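Local coordinates for putative oxidoreductase (Mycobacterium avium, PDB 3QHA), which probably catalyses NAD(P)-dependent oxidation or reduction of a hydroxy acid, as in the 3-hydroxyisobutyrate dehydrogenase family, at residues 183-186 with 187-190; 216-219 with 220-224; 255-258 with 259-263. All blocks are in the same frame, centred on the assembly; numbering follows the deposited sequence.

From the N terminus the chain first builds a Rossmann-type nucleotide-binding domain and then enters the long helix 176-204, where contact 1 lies. Contact 2 follows on the last turns of helix 209-223, and contact 3 comes later on helix 245-268. Each contact joins consecutive turns of one helix and closes no loop, so the three run in series and neither nest nor cross. Their centres are about 18 to 23 Å apart and none touches another within the subunit. The dimer links them: Arg184 of contact 1 pairs with Asp220 of contact 2, and Asn185 with Asp258 of contact 3, each time on the second subunit.

Contact 1 (183-186 with 187-190); sequences ARNM and LTFT
Arg184 carries its guanidinium group up to the hydroxyl of Thr188, one turn further along the helix, so that OG1 sits over one face of the flat group. NH1 comes within 3.0 Å of Thr188 OG1, but the angle is poor for a hydrogen bond. The position follows from the side chain's course: CG is anti to the backbone N (chi1 -168°), and the bend at chi2 (-84°) turns the far end forward along the helix. Thr188 OG1 instead makes a weak hydrogen bond, 3.3 Å long, back to Arg184 O, which also accepts a hydrogen bond from Thr188 N. The polar end of Arg184 is held mainly across the dimer interface, where NH2 forms a salt bridge with Asp220 and a hydrogen bond with Thr219, both of the second subunit.

Asn185 and Phe189 extend alongside each other from one flank of the helix, with the amide and ring planes 70° apart. ND2 is 4.1 Å from Phe189 CE1, a loose contact, and donates to Asp258 of the second subunit. Met186 and Thr190 are both buried, and Met186 O takes two bonds from Thr190: the backbone N at 2.9 Å and OG1 at 2.8 Å, arriving from opposite faces of the carbonyl plane. The two bonds grip the carbonyl oxygen, and the one from OG1 gives the buried hydroxyl an acceptor within its own helix. Met186 CG passes 4.1 Å from Thr190 OG1, alongside it.

The whole contact belongs to helix 176-204, which follows strand 165-172 at the edge of the large sheet. Arg184 also makes a weak hydrogen bond to Ser132 at the end of strand 125-132, while Phe189 packs on Gly255 of helix 245-268 and Met186 on Ala276 of helix 274-286, both in the second subunit.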
ATOM      1  N   ALA B 183     -11.163   8.506  -6.825  1.00 21.52           N
ATOM      2  CA  ALA B 183     -10.572   8.662  -5.499  1.00 21.32           C
ATOM      3  C   ALA B 183      -9.577   7.537  -5.232  1.00 21.16           C
ATOM      4  O   ALA B 183      -8.471   7.780  -4.739  1.00 21.22           O
ATOM      5  CB  ALA B 183     -11.650   8.683  -4.430  1.00 21.30           C
ATOM      6  N   ARG B 184      -9.963   6.312  -5.580  1.00 20.87           N
ATOM      7  CA  ARG B 184      -9.118   5.148  -5.332  1.00 20.73           C
ATOM      8  C   ARG B 184      -7.808   5.228  -6.117  1.00 20.54           C
ATOM      9  O   ARG B 184      -6.736   4.992  -5.565  1.00 20.28           O
ATOM     10  CB  ARG B 184      -9.867   3.856  -5.671  1.00 20.66           C
ATOM     11  CG  ARG B 184      -9.186   2.594  -5.176  1.00 21.00           C
ATOM     12  CD  ARG B 184      -8.115   2.083  -6.133  1.00 21.72           C
ATOM     13  NE  ARG B 184      -7.341   1.004  -5.526  1.00 22.04           N
ATOM     14  CZ  ARG B 184      -6.314   1.163  -4.691  1.00 22.41           C
ATOM     15  NH1 ARG B 184      -5.883   2.373  -4.338  1.00 22.95           N
ATOM     16  NH2 ARG B 184      -5.707   0.089  -4.204  1.00 22.57           N
ATOM     17  N   ASN B 185      -7.899   5.554  -7.403  1.00 20.45           N
ATOM     18  CA  ASN B 185      -6.712   5.609  -8.255  1.00 20.40           C
ATOM     19  C   ASN B 185      -5.866   6.863  -8.048  1.00 20.34           C
ATOM     20  O   ASN B 185      -4.667   6.852  -8.330  1.00 20.15           O
ATOM     21  CB  ASN B 185      -7.086   5.425  -9.729  1.00 20.51           C
ATOM     22  CG  ASN B 185      -7.298   3.964 -10.091  1.00 20.89           C
ATOM     23  OD1 ASN B 185      -7.744   3.169  -9.264  1.00 22.45           O
ATOM     24  ND2 ASN B 185      -6.962   3.602 -11.322  1.00 20.62           N
ATOM     25  N   MET B 186      -6.472   7.938  -7.551  1.00 20.37           N
ATOM     26  CA  MET B 186      -5.689   9.088  -7.102  1.00 20.43           C
ATOM     27  C   MET B 186      -4.679   8.631  -6.052  1.00 20.40           C
ATOM     28  O   MET B 186      -3.502   8.999  -6.115  1.00 20.35           O
ATOM     29  CB  MET B 186      -6.580  10.184  -6.521  1.00 20.48           C
ATOM     30  CG  MET B 186      -5.838  11.479  -6.269  1.00 20.70           C
ATOM     31  SD  MET B 186      -6.912  12.806  -5.715  1.00 21.05           S
ATOM     32  CE  MET B 186      -7.314  12.241  -4.063  1.00 21.46           C
ATOM     33  N   LEU B 187      -5.145   7.819  -5.102  1.00 20.30           N
ATOM     34  CA  LEU B 187      -4.273   7.244  -4.075  1.00 20.34           C
ATOM     35  C   LEU B 187      -3.221   6.315  -4.664  1.00 20.37           C
ATOM     36  O   LEU B 187      -2.065   6.346  -4.231  1.00 20.37           O
ATOM     37  CB  LEU B 187      -5.084   6.482  -3.022  1.00 20.25           C
ATOM     38  CG  LEU B 187      -4.283   5.767  -1.923  1.00 20.40           C
ATOM     39  CD1 LEU B 187      -3.496   6.765  -1.081  1.00 20.10           C
ATOM     40  CD2 LEU B 187      -5.219   4.951  -1.042  1.00 20.28           C
ATOM     41  N   THR B 188      -3.619   5.483  -5.627  1.00 20.21           N
ATOM     42  CA  THR B 188      -2.688   4.553  -6.262  1.00 20.16           C
ATOM     43  C   THR B 188      -1.497   5.308  -6.833  1.00 20.36           C
ATOM     44  O   THR B 188      -0.347   4.995  -6.523  1.00 20.21           O
ATOM     45  CB  THR B 188      -3.364   3.740  -7.394  1.00 20.24           C
ATOM     46  OG1 THR B 188      -4.455   2.984  -6.860  1.00 20.25           O
ATOM     47  CG2 THR B 188      -2.370   2.782  -8.054  1.00 19.99           C
ATOM     48  N   PHE B 189      -1.784   6.330  -7.636  1.00 20.52           N
ATOM     49  CA  PHE B 189      -0.751   7.017  -8.403  1.00 20.77           C
ATOM     50  C   PHE B 189      -0.002   8.084  -7.612  1.00 21.04           C
ATOM     51  O   PHE B 189       1.176   8.336  -7.880  1.00 21.15           O
ATOM     52  CB  PHE B 189      -1.336   7.572  -9.702  1.00 20.72           C
ATOM     53  CG  PHE B 189      -1.648   6.502 -10.707  1.00 20.92           C
ATOM     54  CD1 PHE B 189      -2.957   6.175 -11.028  1.00 21.07           C
ATOM     55  CD2 PHE B 189      -0.619   5.789 -11.307  1.00 20.86           C
ATOM     56  CE1 PHE B 189      -3.229   5.172 -11.949  1.00 21.42           C
ATOM     57  CE2 PHE B 189      -0.886   4.789 -12.224  1.00 20.70           C
ATOM     58  CZ  PHE B 189      -2.188   4.476 -12.546  1.00 20.95           C
ATOM     59  N   THR B 190      -0.666   8.694  -6.634  1.00 21.23           N
ATOM     60  CA  THR B 190       0.030   9.559  -5.690  1.00 21.48           C
ATOM     61  C   THR B 190       1.006   8.717  -4.863  1.00 21.87           C
ATOM     62  O   THR B 190       2.116   9.165  -4.573  1.00 22.02           O
ATOM     63  CB  THR B 190      -0.941  10.320  -4.761  1.00 21.46           C
ATOM     64  OG1 THR B 190      -1.823  11.131  -5.547  1.00 21.03           O
ATOM     65  CG2 THR B 190      -0.176  11.213  -3.795  1.00 21.50           C
TER

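Contact 2 (216-219 with 220-224)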
ATOM      1  N   VAL B 216       9.162  -3.065   1.554  1.00 21.62           N
ATOM      2  CA  VAL B 216       7.896  -2.364   1.340  1.00 21.31           C
ATOM      3  C   VAL B 216       6.756  -3.349   1.090  1.00 21.40           C
ATOM      4  O   VAL B 216       5.733  -3.305   1.773  1.00 21.29           O
ATOM      5  CB  VAL B 216       7.988  -1.372   0.155  1.00 21.32           C
ATOM      6  CG1 VAL B 216       6.603  -0.826  -0.209  1.00 20.65           C
ATOM      7  CG2 VAL B 216       8.945  -0.231   0.492  1.00 21.02           C
ATOM      8  N   ARG B 217       6.947  -4.239   0.117  1.00 21.43           N
ATOM      9  CA  ARG B 217       5.909  -5.194  -0.259  1.00 21.41           C
ATOM     10  C   ARG B 217       5.598  -6.173   0.871  1.00 21.62           C
ATOM     11  O   ARG B 217       4.435  -6.494   1.111  1.00 21.35           O
ATOM     12  CB  ARG B 217       6.306  -5.947  -1.529  1.00 21.42           C
ATOM     13  CG  ARG B 217       6.360  -5.058  -2.765  1.00 21.41           C
ATOM     14  CD  ARG B 217       6.615  -5.861  -4.029  1.00 21.43           C
ATOM     15  NE  ARG B 217       8.000  -6.321  -4.121  1.00 21.91           N
ATOM     16  CZ  ARG B 217       9.024  -5.597  -4.578  1.00 22.07           C
ATOM     17  NH1 ARG B 217       8.850  -4.342  -4.989  1.00 21.99           N
ATOM     18  NH2 ARG B 217      10.241  -6.134  -4.620  1.00 21.97           N
ATOM     19  N   HIS B 218       6.628  -6.633   1.576  1.00 21.98           N
ATOM     20  CA  HIS B 218       6.416  -7.569   2.673  1.00 22.27           C
ATOM     21  C   HIS B 218       5.605  -6.935   3.795  1.00 22.41           C
ATOM     22  O   HIS B 218       4.642  -7.526   4.283  1.00 22.24           O
ATOM     23  CB  HIS B 218       7.735  -8.083   3.241  1.00 22.47           C
ATOM     24  CG  HIS B 218       7.558  -8.958   4.440  1.00 22.75           C
ATOM     25  ND1 HIS B 218       7.145 -10.269   4.346  1.00 22.57           N
ATOM     26  CD2 HIS B 218       7.699  -8.702   5.763  1.00 23.09           C
ATOM     27  CE1 HIS B 218       7.057 -10.789   5.557  1.00 23.03           C
ATOM     28  NE2 HIS B 218       7.393  -9.859   6.434  1.00 23.38           N
ATOM     29  N   THR B 219       6.002  -5.731   4.197  1.00 22.58           N
ATOM     30  CA  THR B 219       5.379  -5.066   5.335  1.00 22.78           C
ATOM     31  C   THR B 219       3.967  -4.574   5.012  1.00 23.04           C
ATOM     32  O   THR B 219       3.094  -4.573   5.884  1.00 23.11           O
ATOM     33  CB  THR B 219       6.262  -3.917   5.860  1.00 22.87           C
ATOM     34  OG1 THR B 219       6.607  -3.029   4.786  1.00 22.40           O
ATOM     35  CG2 THR B 219       7.541  -4.489   6.464  1.00 22.82           C
ATOM     36  N   ASP B 220       3.734  -4.180   3.761  1.00 23.21           N
ATOM     37  CA  ASP B 220       2.390  -3.792   3.327  1.00 23.48           C
ATOM     38  C   ASP B 220       1.420  -4.980   3.265  1.00 23.84           C
ATOM     39  O   ASP B 220       0.217  -4.798   3.455  1.00 23.81           O
ATOM     40  CB  ASP B 220       2.428  -3.037   1.990  1.00 23.25           C
ATOM     41  CG  ASP B 220       2.768  -1.560   2.162  1.00 23.23           C
ATOM     42  OD1 ASP B 220       2.654  -1.051   3.296  1.00 23.70           O
ATOM     43  OD2 ASP B 220       3.145  -0.904   1.166  1.00 22.53           O
ATOM     44  N   ALA B 221       1.933  -6.184   3.011  1.00 24.36           N
ATOM     45  CA  ALA B 221       1.112  -7.391   3.139  1.00 24.80           C
ATOM     46  C   ALA B 221       0.644  -7.552   4.588  1.00 25.25           C
ATOM     47  O   ALA B 221      -0.499  -7.929   4.842  1.00 25.55           O
ATOM     48  CB  ALA B 221       1.884  -8.629   2.687  1.00 24.79           C
ATOM     49  N   LEU B 222       1.532  -7.249   5.533  1.00 25.70           N
ATOM     50  CA  LEU B 222       1.228  -7.381   6.957  1.00 26.02           C
ATOM     51  C   LEU B 222       0.279  -6.303   7.472  1.00 26.03           C
ATOM     52  O   LEU B 222      -0.722  -6.619   8.115  1.00 26.46           O
ATOM     53  CB  LEU B 222       2.519  -7.345   7.784  1.00 26.26           C
ATOM     54  CG  LEU B 222       3.540  -8.455   7.535  1.00 26.42           C
ATOM     55  CD1 LEU B 222       4.777  -8.208   8.382  1.00 26.56           C
ATOM     56  CD2 LEU B 222       2.942  -9.824   7.837  1.00 26.52           C
ATOM     57  N   THR B 223       0.592  -5.038   7.201  1.00 25.95           N
ATOM     58  CA  THR B 223      -0.159  -3.917   7.783  1.00 25.94           C
ATOM     59  C   THR B 223      -1.430  -3.555   7.014  1.00 25.85           C
ATOM     60  O   THR B 223      -2.325  -2.913   7.567  1.00 25.91           O
ATOM     61  CB  THR B 223       0.700  -2.641   7.895  1.00 25.89           C
ATOM     62  OG1 THR B 223       1.029  -2.161   6.584  1.00 25.54           O
ATOM     63  CG2 THR B 223       1.977  -2.916   8.694  1.00 26.02           C
ATOM     64  N   GLY B 224      -1.500  -3.948   5.744  1.00 25.65           N
ATOM     65  CA  GLY B 224      -2.650  -3.630   4.898  1.00 25.38           C
ATOM     66  C   GLY B 224      -2.386  -2.519   3.894  1.00 25.13           C
ATOM     67  O   GLY B 224      -3.127  -2.380   2.917  1.00 25.14           O
TER
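A chi1 of 175° carries the His218 imidazole away from its own amide and over to Leu222, whose chi1 of -62° swings CG to the amide side. The two side chains are set at a slant, and Leu222 CD1 lies 3.7 Å from His218 NE2. That nitrogen is hydrogen-bonded to the backbone oxygen of Glu142 of the second subunit, which probably helps to fix the ring's rotation.

Val216 and Asp220 project next to one another from the same face of the helix, and Val216 CG1 approaches Asp220 OD2 at 3.7 Å. Asp220 and Thr219 together receive Arg184 of the second subunit, and Thr219 OG1 also bonds to Val215 O in its own helix. Beneath these side chains run the helical bonds, including Asp220 N to Val216 O at 3.0 Å and Thr223 N to Thr219 O at 2.9 Å. Gly224 N continues the ladder to Asp220 O, and the positive phi of Gly224 (104°) then takes the chain out of the helix.

These turns end helix 209-223, the helix after 176-204, with Thr219 packed on Ser132 at the end of strand 125-132 and Leu222 on Ala137 of helix 135-140, both in the second subunit.

Contact 3 (255-258 with 259-263)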
ATOM      1  N   GLY B 255       4.732   9.607  12.562  1.00 24.97           N
ATOM      2  CA  GLY B 255       4.812  10.122  11.196  1.00 24.68           C
ATOM      3  C   GLY B 255       5.613  11.401  11.078  1.00 24.66           C
ATOM      4  O   GLY B 255       6.489  11.515  10.225  1.00 24.43           O
ATOM      5  N   GLU B 256       5.312  12.360  11.944  1.00 24.92           N
ATOM      6  CA  GLU B 256       6.014  13.638  11.955  1.00 25.19           C
ATOM      7  C   GLU B 256       7.489  13.471  12.325  1.00 25.29           C
ATOM      8  O   GLU B 256       8.349  14.174  11.796  1.00 25.51           O
ATOM      9  CB  GLU B 256       5.312  14.615  12.900  1.00 25.49           C
ATOM     10  CG  GLU B 256       3.954  15.065  12.366  1.00 25.66           C
ATOM     11  CD  GLU B 256       3.251  16.065  13.263  1.00 26.23           C
ATOM     12  OE1 GLU B 256       3.772  16.363  14.357  1.00 27.63           O
ATOM     13  OE2 GLU B 256       2.172  16.556  12.871  1.00 26.19           O
ATOM     14  N   LYS B 257       7.784  12.529  13.216  1.00 25.20           N
ATOM     15  CA  LYS B 257       9.168  12.250  13.582  1.00 25.49           C
ATOM     16  C   LYS B 257       9.926  11.605  12.413  1.00 25.24           C
ATOM     17  O   LYS B 257      11.015  12.060  12.058  1.00 25.34           O
ATOM     18  CB  LYS B 257       9.240  11.383  14.846  1.00 25.56           C
ATOM     19  CG  LYS B 257      10.659  11.036  15.312  1.00 26.17           C
ATOM     20  CD  LYS B 257      11.536  12.271  15.529  1.00 26.82           C
ATOM     21  CE  LYS B 257      12.885  11.894  16.129  1.00 27.14           C
ATOM     22  NZ  LYS B 257      13.895  12.988  16.026  1.00 27.44           N
ATOM     23  N   ASP B 258       9.354  10.566  11.805  1.00 24.86           N
ATOM     24  CA  ASP B 258      10.011   9.898  10.668  1.00 24.80           C
ATOM     25  C   ASP B 258      10.126  10.810   9.444  1.00 24.76           C
ATOM     26  O   ASP B 258      11.165  10.825   8.780  1.00 24.63           O
ATOM     27  CB  ASP B 258       9.301   8.589  10.291  1.00 24.46           C
ATOM     28  CG  ASP B 258       9.668   7.429  11.213  1.00 24.80           C
ATOM     29  OD1 ASP B 258      10.597   7.573  12.036  1.00 25.47           O
ATOM     30  OD2 ASP B 258       9.028   6.360  11.107  1.00 24.94           O
ATOM     31  N   LEU B 259       9.072  11.571   9.154  1.00 24.86           N
ATOM     32  CA  LEU B 259       9.096  12.500   8.021  1.00 25.01           C
ATOM     33  C   LEU B 259      10.155  13.588   8.206  1.00 25.39           C
ATOM     34  O   LEU B 259      10.887  13.902   7.268  1.00 25.29           O
ATOM     35  CB  LEU B 259       7.714  13.124   7.780  1.00 24.98           C
ATOM     36  CG  LEU B 259       6.698  12.197   7.101  1.00 24.85           C
ATOM     37  CD1 LEU B 259       5.308  12.825   7.078  1.00 24.91           C
ATOM     38  CD2 LEU B 259       7.143  11.839   5.689  1.00 24.94           C
ATOM     39  N   SER B 260      10.251  14.143   9.412  1.00 25.89           N
ATOM     40  CA  SER B 260      11.257  15.163   9.701  1.00 26.41           C
ATOM     41  C   SER B 260      12.670  14.602   9.552  1.00 26.37           C
ATOM     42  O   SER B 260      13.538  15.250   8.963  1.00 26.59           O
ATOM     43  CB  SER B 260      11.068  15.741  11.105  1.00 26.83           C
ATOM     44  OG  SER B 260      11.235  14.742  12.094  1.00 27.80           O
ATOM     45  N   LEU B 261      12.891  13.399  10.080  1.00 26.13           N
ATOM     46  CA  LEU B 261      14.174  12.715   9.918  1.00 26.03           C
ATOM     47  C   LEU B 261      14.464  12.433   8.446  1.00 25.72           C
ATOM     48  O   LEU B 261      15.594  12.609   7.987  1.00 25.98           O
ATOM     49  CB  LEU B 261      14.211  11.407  10.715  1.00 25.89           C
ATOM     50  CG  LEU B 261      14.388  11.537  12.233  1.00 26.22           C
ATOM     51  CD1 LEU B 261      14.184  10.191  12.908  1.00 26.07           C
ATOM     52  CD2 LEU B 261      15.755  12.107  12.581  1.00 26.04           C
ATOM     53  N   ALA B 262      13.442  12.004   7.711  1.00 25.24           N
ATOM     54  CA  ALA B 262      13.590  11.731   6.283  1.00 24.94           C
ATOM     55  C   ALA B 262      13.937  13.007   5.515  1.00 25.06           C
ATOM     56  O   ALA B 262      14.768  12.980   4.611  1.00 25.00           O
ATOM     57  CB  ALA B 262      12.325  11.100   5.724  1.00 24.49           C
ATOM     58  N   LEU B 263      13.309  14.120   5.888  1.00 25.18           N
ATOM     59  CA  LEU B 263      13.575  15.406   5.238  1.00 25.39           C
ATOM     60  C   LEU B 263      14.991  15.908   5.526  1.00 25.72           C
ATOM     61  O   LEU B 263      15.623  16.524   4.666  1.00 25.78           O
ATOM     62  CB  LEU B 263      12.549  16.454   5.673  1.00 25.47           C
ATOM     63  CG  LEU B 263      11.148  16.268   5.083  1.00 25.48           C
ATOM     64  CD1 LEU B 263      10.114  17.042   5.892  1.00 25.42           C
ATOM     65  CD2 LEU B 263      11.115  16.692   3.616  1.00 25.42           C
TER
HETATM   66  O   HOH W   1      13.458  14.765  13.947  1.00 32.52           O
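The Lys257 side chain extends from the helix with its bond from CA to CB heading away from the next turn. Beyond CG the chain bends at chi2 (55°), which brings CD within 4.2 Å of Ser260 OG and its end round alongside Leu261. CE then lies 3.9 Å from Leu261 CD1, and NZ, at the tip, passes 4.0 Å from Leu261 CD2. The ammonium group also donates to a water at 2.8 Å, which in turn donates to Ser260 OG at 2.9 Å, so a single water bridges the two side chains.

A chi1 of 63° folds Ser260 OG back onto the preceding turn. Lys257 O is 2.7 Å from it and Glu256 O 3.0 Å; either could accept its one proton. Leu259 CG rests against Gly255 O at 3.2 Å, while its side chain reaches Tyr280 of helix 274-286. Asp258, besides taking the Asn185 amide, forms a salt bridge with Lys181 of the second subunit.

Helix 245-268 belongs to the helical C-terminal domain of the 3-hydroxyisobutyrate dehydrogenase family; Lys257 packs on Thr106 and Leu261 on Ser108, both of the second subunit, laying this helix against the partner's Rossmann-type domain.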